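Local structure of AgaA (Rhizobium radiobacter, 6HLX) at residues A[16-21]-A[94-99]; A[31-36]-A[137-142]; A[70-75]-A[175-180]. The protein captures the opine agropinic acid as the periplasmic binding protein of an ABC importer, supplying it for uptake by the bacterium. All coordinates share one frame; numbering follows the deposited sequence.

Along the chain the first halves come in the order 16-21, 31-36, 70-75 and their partners follow in the same order, 94-99, 137-142, 175-180, so each contact closes a loop that crosses the other two. Centres of contacts 1 and 2 lie about 14 Å apart, those of contacts 2 and 3 about 11 Å, and those of contacts 1 and 3 about 24 Å. Thr17 packs on His33 and Val137, and Phe71 on Ile138 and Pro140, giving a continuous path with contact 2 in the middle. The path runs from the agropinic acid pocket, which Gln20 lines, to the surface near strand 171-176. Helix 23-32 connects the first two contacts.

Contact 1: A[16-21]-A[94-99]; sequences DTVVQP and GKASFR. With EDO (1,2-ethanediol), chain B.
With chi1 at -56°, Ser97 holds OG anti to its own carbonyl carbon and turns it onto the backbone of Gln20, whose N donates to Ser97 OG over 2.8 Å in a somewhat bent bond. Gln20 has CG opposite its backbone N (chi1 -158°), which sets CG at the edge of the Phe98 ring, near the ring plane and 3.7 Å from Phe98 CE2; the bend at the next torsion then turns the amide. Its amide plane is tilted 10° from that ring, and OE1 accepts from Gly22 N.

A second bond runs the other way: Ser97 N donates almost straight to Val18 O at 3.0 Å, tilted out of the carbonyl plane. Val18 O also accepts a hydrogen bond from water 1 at 2.9 Å, and that water accepts from Phe98 N; the CA-H of Ala96 approaches the same oxygen. Beside these polar groups, Val18 CB rests on Ala96 CB at 3.8 Å. Lys95, extended beyond CG, passes Val19 CG2 and brings its CE close to Asp16 OD2, but NZ stays 4.2 Å from Asp16 OD2, longer than a salt bridge. The carboxylate is instead paired with Arg88 of helix 79-90. A 1,2-ethanediol, probably from the crystallisation liquor, accepts from Lys95 N.

Both segments turn here, in type I turns from Asp16 to Val19 and from Ala96 to Arg99; Phe98 is the N-cap of helix 99-102. The side chain of Gln20 comes within about 3 Å of bound agropinic acid. Ser97, gripping Gln20 N with its hydroxyl and Val18 O with its backbone N, is thus placed as a second-shell residue, consistent with holding in position the backbone that carries this pocket side chain.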
loop_
_atom_site.group_PDB
_atom_site.type_symbol
_atom_site.label_atom_id
_atom_site.label_comp_id
_atom_site.label_asym_id
_atom_site.label_seq_id
_atom_site.Cartn_x
_atom_site.Cartn_y
_atom_site.Cartn_z
ATOM N N ASP A 16 -8.595 5.255 11.317
ATOM C CA ASP A 16 -7.536 5.266 12.347
ATOM C C ASP A 16 -6.201 5.412 11.580
ATOM O O ASP A 16 -5.898 4.613 10.691
ATOM C CB ASP A 16 -7.593 3.986 13.209
ATOM C CG ASP A 16 -6.545 3.925 14.300
ATOM O OD1 ASP A 16 -5.466 4.523 14.123
ATOM O OD2 ASP A 16 -6.783 3.236 15.308
ATOM N N THR A 17 -5.485 6.520 11.818
ATOM C CA THR A 17 -4.357 6.840 10.935
ATOM C C THR A 17 -3.294 5.776 10.839
ATOM O O THR A 17 -2.783 5.564 9.733
ATOM C CB THR A 17 -3.722 8.198 11.246
ATOM O OG1 THR A 17 -3.056 8.145 12.513
ATOM C CG2 THR A 17 -4.775 9.356 11.218
ATOM N N VAL A 18 -2.971 5.102 11.963
ATOM C CA VAL A 18 -1.840 4.160 12.017
ATOM C C VAL A 18 -2.142 2.806 11.330
ATOM O O VAL A 18 -1.207 2.044 11.041
ATOM C CB VAL A 18 -1.302 3.962 13.454
ATOM C CG1 VAL A 18 -0.900 5.291 14.092
ATOM C CG2 VAL A 18 -2.297 3.200 14.331
ATOM N N VAL A 19 -3.443 2.502 11.130
ATOM C CA VAL A 19 -3.890 1.258 10.497
ATOM C C VAL A 19 -3.886 1.426 9.001
ATOM O O VAL A 19 -4.322 2.471 8.501
ATOM C CB VAL A 19 -5.311 0.871 11.010
ATOM C CG1 VAL A 19 -5.838 -0.388 10.334
ATOM C CG2 VAL A 19 -5.312 0.714 12.521
ATOM N N GLN A 20 -3.438 0.386 8.284
ATOM C CA GLN A 20 -3.432 0.377 6.815
ATOM C C GLN A 20 -4.631 -0.517 6.419
ATOM O O GLN A 20 -4.495 -1.754 6.407
ATOM C CB GLN A 20 -2.100 -0.219 6.302
ATOM C CG GLN A 20 -1.723 0.184 4.867
ATOM C CD GLN A 20 -2.785 -0.046 3.829
ATOM O OE1 GLN A 20 -3.821 0.628 3.822
ATOM N NE2 GLN A 20 -2.541 -0.963 2.906
ATOM N N PRO A 21 -5.829 0.056 6.157
ATOM C CA PRO A 21 -6.992 -0.807 5.861
ATOM C C PRO A 21 -7.091 -1.204 4.390
ATOM O O PRO A 21 -7.909 -2.053 4.030
ATOM C CB PRO A 21 -8.186 0.100 6.216
ATOM C CG PRO A 21 -7.706 1.487 5.814
ATOM C CD PRO A 21 -6.194 1.498 6.125
ATOM N N GLY A 94 0.266 -1.688 20.333
ATOM C CA GLY A 94 -0.612 -0.973 19.415
ATOM C C GLY A 94 -0.873 -1.683 18.100
ATOM O O GLY A 94 -0.220 -2.681 17.777
ATOM N N LYS A 95 -1.781 -1.123 17.305
ATOM C CA LYS A 95 -2.173 -1.743 16.041
ATOM C C LYS A 95 -1.553 -1.071 14.790
ATOM O O LYS A 95 -2.047 -1.303 13.686
ATOM C CB LYS A 95 -3.714 -1.830 15.942
ATOM C CG LYS A 95 -4.468 -0.514 16.053
ATOM C CD LYS A 95 -5.958 -0.789 16.275
ATOM C CE LYS A 95 -6.649 0.321 17.019
ATOM N NZ LYS A 95 -7.997 -0.095 17.495
ATOM N N ALA A 96 -0.468 -0.278 14.940
ATOM C CA ALA A 96 0.135 0.375 13.773
ATOM C C ALA A 96 0.646 -0.660 12.791
ATOM O O ALA A 96 1.442 -1.540 13.162
ATOM C CB ALA A 96 1.271 1.290 14.201
ATOM N N SER A 97 0.208 -0.546 11.525
ATOM C CA SER A 97 0.609 -1.504 10.489
ATOM C C SER A 97 2.100 -1.459 10.135
ATOM O O SER A 97 2.625 -2.480 9.657
ATOM C CB SER A 97 -0.222 -1.295 9.223
ATOM O OG SER A 97 -1.607 -1.402 9.527
ATOM N N PHE A 98 2.756 -0.272 10.290
ATOM C CA PHE A 98 4.154 -0.106 9.901
ATOM C C PHE A 98 5.070 0.078 11.082
ATOM O O PHE A 98 6.159 0.649 10.944
ATOM C CB PHE A 98 4.304 1.019 8.866
ATOM C CG PHE A 98 3.606 0.672 7.569
ATOM C CD1 PHE A 98 4.219 -0.164 6.632
ATOM C CD2 PHE A 98 2.320 1.142 7.305
ATOM C CE1 PHE A 98 3.565 -0.511 5.444
ATOM C CE2 PHE A 98 1.657 0.788 6.120
ATOM C CZ PHE A 98 2.279 -0.053 5.206
ATOM N N ARG A 99 4.659 -0.450 12.237
ATOM C CA ARG A 99 5.496 -0.362 13.443
ATOM C C ARG A 99 6.913 -0.956 13.183
ATOM O O ARG A 99 7.907 -0.383 13.622
ATOM C CB ARG A 99 4.826 -1.124 14.612
ATOM C CG ARG A 99 5.749 -1.293 15.827
ATOM C CD ARG A 99 5.007 -1.719 17.069
ATOM N NE ARG A 99 4.277 -2.982 16.901
ATOM C CZ ARG A 99 4.773 -4.191 17.183
ATOM N NH1 ARG A 99 6.022 -4.323 17.610
ATOM N NH2 ARG A 99 4.015 -5.274 17.047
HETATM C C1 EDO B . -3.894 1.714 20.774
HETATM O O1 EDO B . -3.671 0.935 21.937
HETATM C C2 EDO B . -3.825 0.802 19.543
HETATM O O2 EDO B . -3.086 1.458 18.526
HETATM O O HOH W 1 1.649 2.300 10.920
#

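Contact 2: A[31-36]-A[137-142]; sequences AIHRGL and VIVPAA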
loop_
_atom_site.group_PDB
_atom_site.type_symbol
_atom_site.label_atom_id
_atom_site.label_comp_id
_atom_site.label_asym_id
_atom_site.label_seq_id
_atom_site.Cartn_x
_atom_site.Cartn_y
_atom_site.Cartn_z
ATOM N N ALA A 31 -6.681 12.998 2.009
ATOM C CA ALA A 31 -7.376 14.267 1.797
ATOM C C ALA A 31 -7.346 15.076 3.105
ATOM O O ALA A 31 -7.311 16.299 3.063
ATOM C CB ALA A 31 -8.834 13.992 1.413
ATOM N N ILE A 32 -7.444 14.398 4.251
ATOM C CA ILE A 32 -7.607 15.034 5.570
ATOM C C ILE A 32 -6.308 15.186 6.350
ATOM O O ILE A 32 -6.279 15.971 7.297
ATOM C CB ILE A 32 -8.599 14.130 6.368
ATOM C CG1 ILE A 32 -10.017 14.176 5.737
ATOM C CG2 ILE A 32 -8.647 14.430 7.894
ATOM C CD1 ILE A 32 -10.874 12.876 6.223
ATOM N N HIS A 33 -5.292 14.379 6.035
ATOM C CA HIS A 33 -4.086 14.349 6.861
ATOM C C HIS A 33 -2.807 14.669 6.125
ATOM O O HIS A 33 -2.725 14.472 4.920
ATOM C CB HIS A 33 -3.946 12.940 7.488
ATOM C CG HIS A 33 -5.001 12.614 8.506
ATOM N ND1 HIS A 33 -5.065 13.278 9.713
ATOM C CD2 HIS A 33 -5.966 11.662 8.475
ATOM C CE1 HIS A 33 -6.083 12.743 10.365
ATOM N NE2 HIS A 33 -6.651 11.755 9.654
ATOM N N ARG A 34 -1.761 15.031 6.899
ATOM C CA ARG A 34 -0.419 15.284 6.399
ATOM C C ARG A 34 0.587 14.758 7.413
ATOM O O ARG A 34 0.315 14.777 8.616
ATOM C CB ARG A 34 -0.201 16.804 6.184
ATOM C CG ARG A 34 -0.851 17.371 4.904
ATOM C CD ARG A 34 -0.203 16.780 3.659
ATOM N NE ARG A 34 -0.810 17.208 2.391
ATOM C CZ ARG A 34 -1.831 16.602 1.789
ATOM N NH1 ARG A 34 -2.439 15.566 2.368
ATOM N NH2 ARG A 34 -2.268 17.038 0.617
ATOM N N GLY A 35 1.751 14.333 6.916
ATOM C CA GLY A 35 2.871 13.931 7.767
ATOM C C GLY A 35 3.938 15.003 7.780
ATOM O O GLY A 35 3.724 16.111 7.263
ATOM N N LEU A 36 5.119 14.683 8.344
ATOM C CA LEU A 36 6.255 15.608 8.328
ATOM C C LEU A 36 6.622 15.866 6.864
ATOM O O LEU A 36 6.894 16.995 6.464
ATOM C CB LEU A 36 7.445 14.982 9.061
ATOM C CG LEU A 36 7.269 14.881 10.573
ATOM C CD1 LEU A 36 8.299 13.918 11.191
ATOM C CD2 LEU A 36 7.273 16.273 11.219
ATOM N N VAL A 137 1.054 9.961 9.271
ATOM C CA VAL A 137 0.519 11.328 9.365
ATOM C C VAL A 137 0.440 11.757 10.819
ATOM O O VAL A 137 0.391 10.902 11.708
ATOM C CB VAL A 137 -0.838 11.473 8.630
ATOM C CG1 VAL A 137 -0.646 11.253 7.122
ATOM C CG2 VAL A 137 -1.870 10.504 9.194
ATOM N N ILE A 138 0.422 13.078 11.051
ATOM C CA ILE A 138 0.433 13.655 12.400
ATOM C C ILE A 138 -0.942 14.099 12.841
ATOM O O ILE A 138 -1.626 14.813 12.107
ATOM C CB ILE A 138 1.445 14.853 12.492
ATOM C CG1 ILE A 138 2.868 14.507 11.940
ATOM C CG2 ILE A 138 1.531 15.430 13.930
ATOM C CD1 ILE A 138 3.504 13.232 12.584
ATOM N N VAL A 139 -1.315 13.728 14.063
ATOM C CA VAL A 139 -2.587 14.141 14.663
ATOM C C VAL A 139 -2.280 14.869 15.989
ATOM O O VAL A 139 -1.143 14.788 16.476
ATOM C CB VAL A 139 -3.600 12.966 14.824
ATOM C CG1 VAL A 139 -3.941 12.357 13.467
ATOM C CG2 VAL A 139 -3.079 11.911 15.785
ATOM N N PRO A 140 -3.252 15.596 16.586
ATOM C CA PRO A 140 -2.944 16.331 17.817
ATOM C C PRO A 140 -2.780 15.415 19.024
ATOM O O PRO A 140 -3.575 14.491 19.218
ATOM C CB PRO A 140 -4.151 17.281 17.984
ATOM C CG PRO A 140 -4.890 17.235 16.674
ATOM C CD PRO A 140 -4.637 15.858 16.137
ATOM N N ALA A 141 -1.766 15.714 19.866
ATOM C CA ALA A 141 -1.527 14.978 21.110
ATOM C C ALA A 141 -2.761 15.044 22.043
ATOM O O ALA A 141 -3.147 14.025 22.626
ATOM C CB ALA A 141 -0.306 15.543 21.824
ATOM N N ALA A 142 -3.390 16.233 22.164
ATOM C CA ALA A 142 -4.567 16.434 23.037
ATOM C C ALA A 142 -5.765 15.657 22.484
ATOM O O ALA A 142 -6.600 15.172 23.258
ATOM C CB ALA A 142 -4.907 17.913 23.130
HETATM O O HOH W 2 -2.973 15.171 9.752
#
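Val137 presses its branched side chain against the chain that leaves helix 23-32. Val137 CB sits 3.6 Å from His33 CB; CG1 lies against His33 CB and the carbonyl carbon of Arg34, while CG2 reaches on to His33 CG, the two side chains crossing at about a right angle. The backbones are close as well, with Val137 CA 3.9 Å from Gly35 CA, where no side chain intervenes.

Ile138 makes the direct polar link: its N donates to Arg34 O at 3.0 Å, nearly straight at 175°. The reverse link, from Arg34 N to Ile138 O, passes through water 2, which accepts from Arg34 N and donates to Ile138 O at 2.7 Å. The same water lies in the plane of the imidazole of His33, 2.8 Å from His33 ND1. With chi1 of -68°, His33 keeps its ring beside its own backbone N, where ND1 can meet this water, and Ile32 CG2 covers the centre of one ring face. Arg34 starts away from 137-142; its NH1 donates to His33 O at 2.8 Å, and its NH2 forms a salt bridge with Glu481. The Ile138 side chain continues over Leu36 N towards Val82 and Leu49.

Gly35 and Leu36 also bond through their backbones to strand 45-55, and the chain then enters strand 37-39, an outer strand of the five-stranded antiparallel sheet. That sheet probably corresponds to the extra domain of the peptide-binding-protein family.

Val139 follows, its CG1 approaching His33 CE1 obliquely at 3.8 Å, with its N bonded to Ser85 OG. Pro140 is the N-cap of helix 141-146, whose first residue, Ala141, donates its N to Asp81 OD1 of helix 79-90.

Contact 3: A[70-75]-A[175-180]; sequences KFHDGT and KKFDDY. With SO4 (sulfate ion), chain V.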
loop_
_atom_site.group_PDB
_atom_site.type_symbol
_atom_site.label_atom_id
_atom_site.label_comp_id
_atom_site.label_asym_id
_atom_site.label_seq_id
_atom_site.Cartn_x
_atom_site.Cartn_y
_atom_site.Cartn_z
ATOM N N LYS A 70 -1.822 24.670 11.185
ATOM C CA LYS A 70 -2.866 24.399 12.158
ATOM C C LYS A 70 -3.591 23.092 11.869
ATOM O O LYS A 70 -3.677 22.654 10.715
ATOM C CB LYS A 70 -3.902 25.544 12.155
ATOM C CG LYS A 70 -3.378 26.812 12.840
ATOM C CD LYS A 70 -4.512 27.805 13.038
ATOM C CE LYS A 70 -4.124 28.960 13.933
ATOM N NZ LYS A 70 -3.249 29.930 13.230
ATOM N N PHE A 71 -4.146 22.491 12.925
ATOM C CA PHE A 71 -5.039 21.357 12.822
ATOM C C PHE A 71 -6.437 21.904 12.538
ATOM O O PHE A 71 -6.694 23.104 12.756
ATOM C CB PHE A 71 -5.054 20.543 14.112
ATOM C CG PHE A 71 -3.776 19.784 14.351
ATOM C CD1 PHE A 71 -3.421 18.707 13.536
ATOM C CD2 PHE A 71 -2.962 20.091 15.432
ATOM C CE1 PHE A 71 -2.251 17.967 13.783
ATOM C CE2 PHE A 71 -1.797 19.356 15.687
ATOM C CZ PHE A 71 -1.443 18.298 14.860
ATOM N N HIS A 72 -7.352 21.015 12.102
ATOM C CA HIS A 72 -8.726 21.399 11.756
ATOM C C HIS A 72 -9.515 22.017 12.919
ATOM O O HIS A 72 -10.461 22.771 12.688
ATOM C CB HIS A 72 -9.468 20.203 11.146
ATOM C CG HIS A 72 -8.771 19.687 9.916
ATOM N ND1 HIS A 72 -8.776 18.339 9.585
ATOM C CD2 HIS A 72 -8.026 20.358 9.003
ATOM C CE1 HIS A 72 -8.063 18.244 8.478
ATOM N NE2 HIS A 72 -7.614 19.437 8.075
ATOM N N ASP A 73 -9.110 21.716 14.159
ATOM C CA ASP A 73 -9.763 22.261 15.350
ATOM C C ASP A 73 -9.209 23.658 15.749
ATOM O O ASP A 73 -9.582 24.189 16.800
ATOM C CB ASP A 73 -9.660 21.257 16.507
ATOM C CG ASP A 73 -8.253 20.996 17.018
ATOM O OD1 ASP A 73 -7.292 21.584 16.457
ATOM O OD2 ASP A 73 -8.107 20.191 17.956
ATOM N N GLY A 74 -8.344 24.229 14.902
ATOM C CA GLY A 74 -7.742 25.546 15.101
ATOM C C GLY A 74 -6.479 25.579 15.946
ATOM O O GLY A 74 -5.849 26.640 16.051
ATOM N N THR A 75 -6.090 24.430 16.546
ATOM C CA THR A 75 -4.875 24.341 17.368
ATOM C C THR A 75 -3.638 24.318 16.468
ATOM O O THR A 75 -3.733 23.935 15.300
ATOM C CB THR A 75 -4.924 23.178 18.373
ATOM O OG1 THR A 75 -4.916 21.909 17.680
ATOM C CG2 THR A 75 -6.111 23.299 19.376
ATOM N N LYS A 175 -14.557 18.824 3.591
ATOM C CA LYS A 175 -14.741 20.214 3.161
ATOM C C LYS A 175 -13.408 20.937 3.191
ATOM O O LYS A 175 -12.577 20.650 4.046
ATOM C CB LYS A 175 -15.688 20.959 4.124
ATOM C CG LYS A 175 -17.133 20.492 4.095
ATOM C CD LYS A 175 -17.993 21.313 5.066
ATOM C CE LYS A 175 -19.403 20.780 5.128
ATOM N NZ LYS A 175 -20.369 21.710 4.494
ATOM N N LYS A 176 -13.225 21.915 2.299
ATOM C CA LYS A 176 -11.988 22.681 2.232
ATOM C C LYS A 176 -11.605 23.260 3.595
ATOM O O LYS A 176 -12.438 23.876 4.269
ATOM C CB LYS A 176 -12.161 23.824 1.202
ATOM C CG LYS A 176 -10.998 24.819 1.144
ATOM C CD LYS A 176 -11.133 25.721 -0.075
ATOM C CE LYS A 176 -9.978 26.690 -0.147
ATOM N NZ LYS A 176 -9.876 27.326 -1.488
ATOM N N PHE A 177 -10.338 23.071 3.981
ATOM C CA PHE A 177 -9.784 23.642 5.212
ATOM C C PHE A 177 -9.142 24.987 4.814
ATOM O O PHE A 177 -8.067 25.007 4.202
ATOM C CB PHE A 177 -8.729 22.692 5.797
ATOM C CG PHE A 177 -7.992 23.206 7.018
ATOM C CD1 PHE A 177 -8.678 23.852 8.051
ATOM C CD2 PHE A 177 -6.628 22.969 7.177
ATOM C CE1 PHE A 177 -8.000 24.280 9.202
ATOM C CE2 PHE A 177 -5.954 23.401 8.327
ATOM C CZ PHE A 177 -6.645 24.047 9.330
ATOM N N ASP A 178 -9.815 26.115 5.148
ATOM C CA ASP A 178 -9.323 27.434 4.736
ATOM C C ASP A 178 -7.950 27.800 5.286
ATOM O O ASP A 178 -7.221 28.542 4.632
ATOM C CB ASP A 178 -10.332 28.531 5.077
ATOM C CG ASP A 178 -11.594 28.498 4.244
ATOM O OD1 ASP A 178 -11.580 27.872 3.155
ATOM O OD2 ASP A 178 -12.593 29.105 4.670
ATOM N N ASP A 179 -7.611 27.295 6.478
ATOM C CA ASP A 179 -6.335 27.591 7.147
ATOM C C ASP A 179 -5.205 26.631 6.752
ATOM O O ASP A 179 -4.137 26.662 7.371
ATOM C CB ASP A 179 -6.517 27.657 8.674
ATOM C CG ASP A 179 -7.164 28.949 9.164
ATOM O OD1 ASP A 179 -7.290 29.904 8.354
ATOM O OD2 ASP A 179 -7.528 29.011 10.351
ATOM N N TYR A 180 -5.409 25.836 5.663
ATOM C CA TYR A 180 -4.355 24.938 5.138
ATOM C C TYR A 180 -3.149 25.793 4.701
ATOM O O TYR A 180 -3.313 26.937 4.257
ATOM C CB TYR A 180 -4.900 24.123 3.977
ATOM C CG TYR A 180 -3.930 23.109 3.408
ATOM C CD1 TYR A 180 -3.358 22.127 4.218
ATOM C CD2 TYR A 180 -3.637 23.086 2.049
ATOM C CE1 TYR A 180 -2.531 21.139 3.679
ATOM C CE2 TYR A 180 -2.822 22.097 1.500
ATOM C CZ TYR A 180 -2.234 21.154 2.325
ATOM O OH TYR A 180 -1.458 20.166 1.782
HETATM S S SO4 V . -11.398 26.591 8.392
HETATM O O1 SO4 V . -11.872 25.998 7.107
HETATM O O2 SO4 V . -12.293 27.749 8.767
HETATM O O3 SO4 V . -10.025 27.126 8.271
HETATM O O4 SO4 V . -11.478 25.576 9.458
HETATM O O HOH W 3 -2.087 25.128 8.346
#
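His72 stands with its edge on the face of Phe177 in a T-shaped pair, ring centroids 4.6 Å apart and planes at 78°. His72 CD2 comes closest, lying over the centre of the phenyl ring and 3.5 Å from Phe177 CG. Phe177 carries its ring anti to the backbone N (chi1 175°), which directs it across to the 70-75 loop; Asp179 C covers the opposite face, towards the rim. The ring edge meets Lys70 O, 3.4 Å from Phe177 CE2 and near the ring plane, and at another point a sulfate oxygen, O4, in plane.

That sulfate, probably from the crystallisation liquor, accepts from Asp178 N (2.8 Å to O1), weakly from Asp179 N, and from Lys162 NZ. Water 3 joins the loops, accepting from Lys70 N and donating to Asp179 O at 2.7 Å.

His72 NE2 bonds to Gly159 O, just before strand 161-167, while Phe177 follows directly on strand 171-176; the loop after strand 61-66 is thus packed at the edge of the seven-stranded mixed sheet, where 161-167 is the outermost strand and 171-176 its neighbour, and both His72 and Phe177 touch Lys162 of strand 161-167.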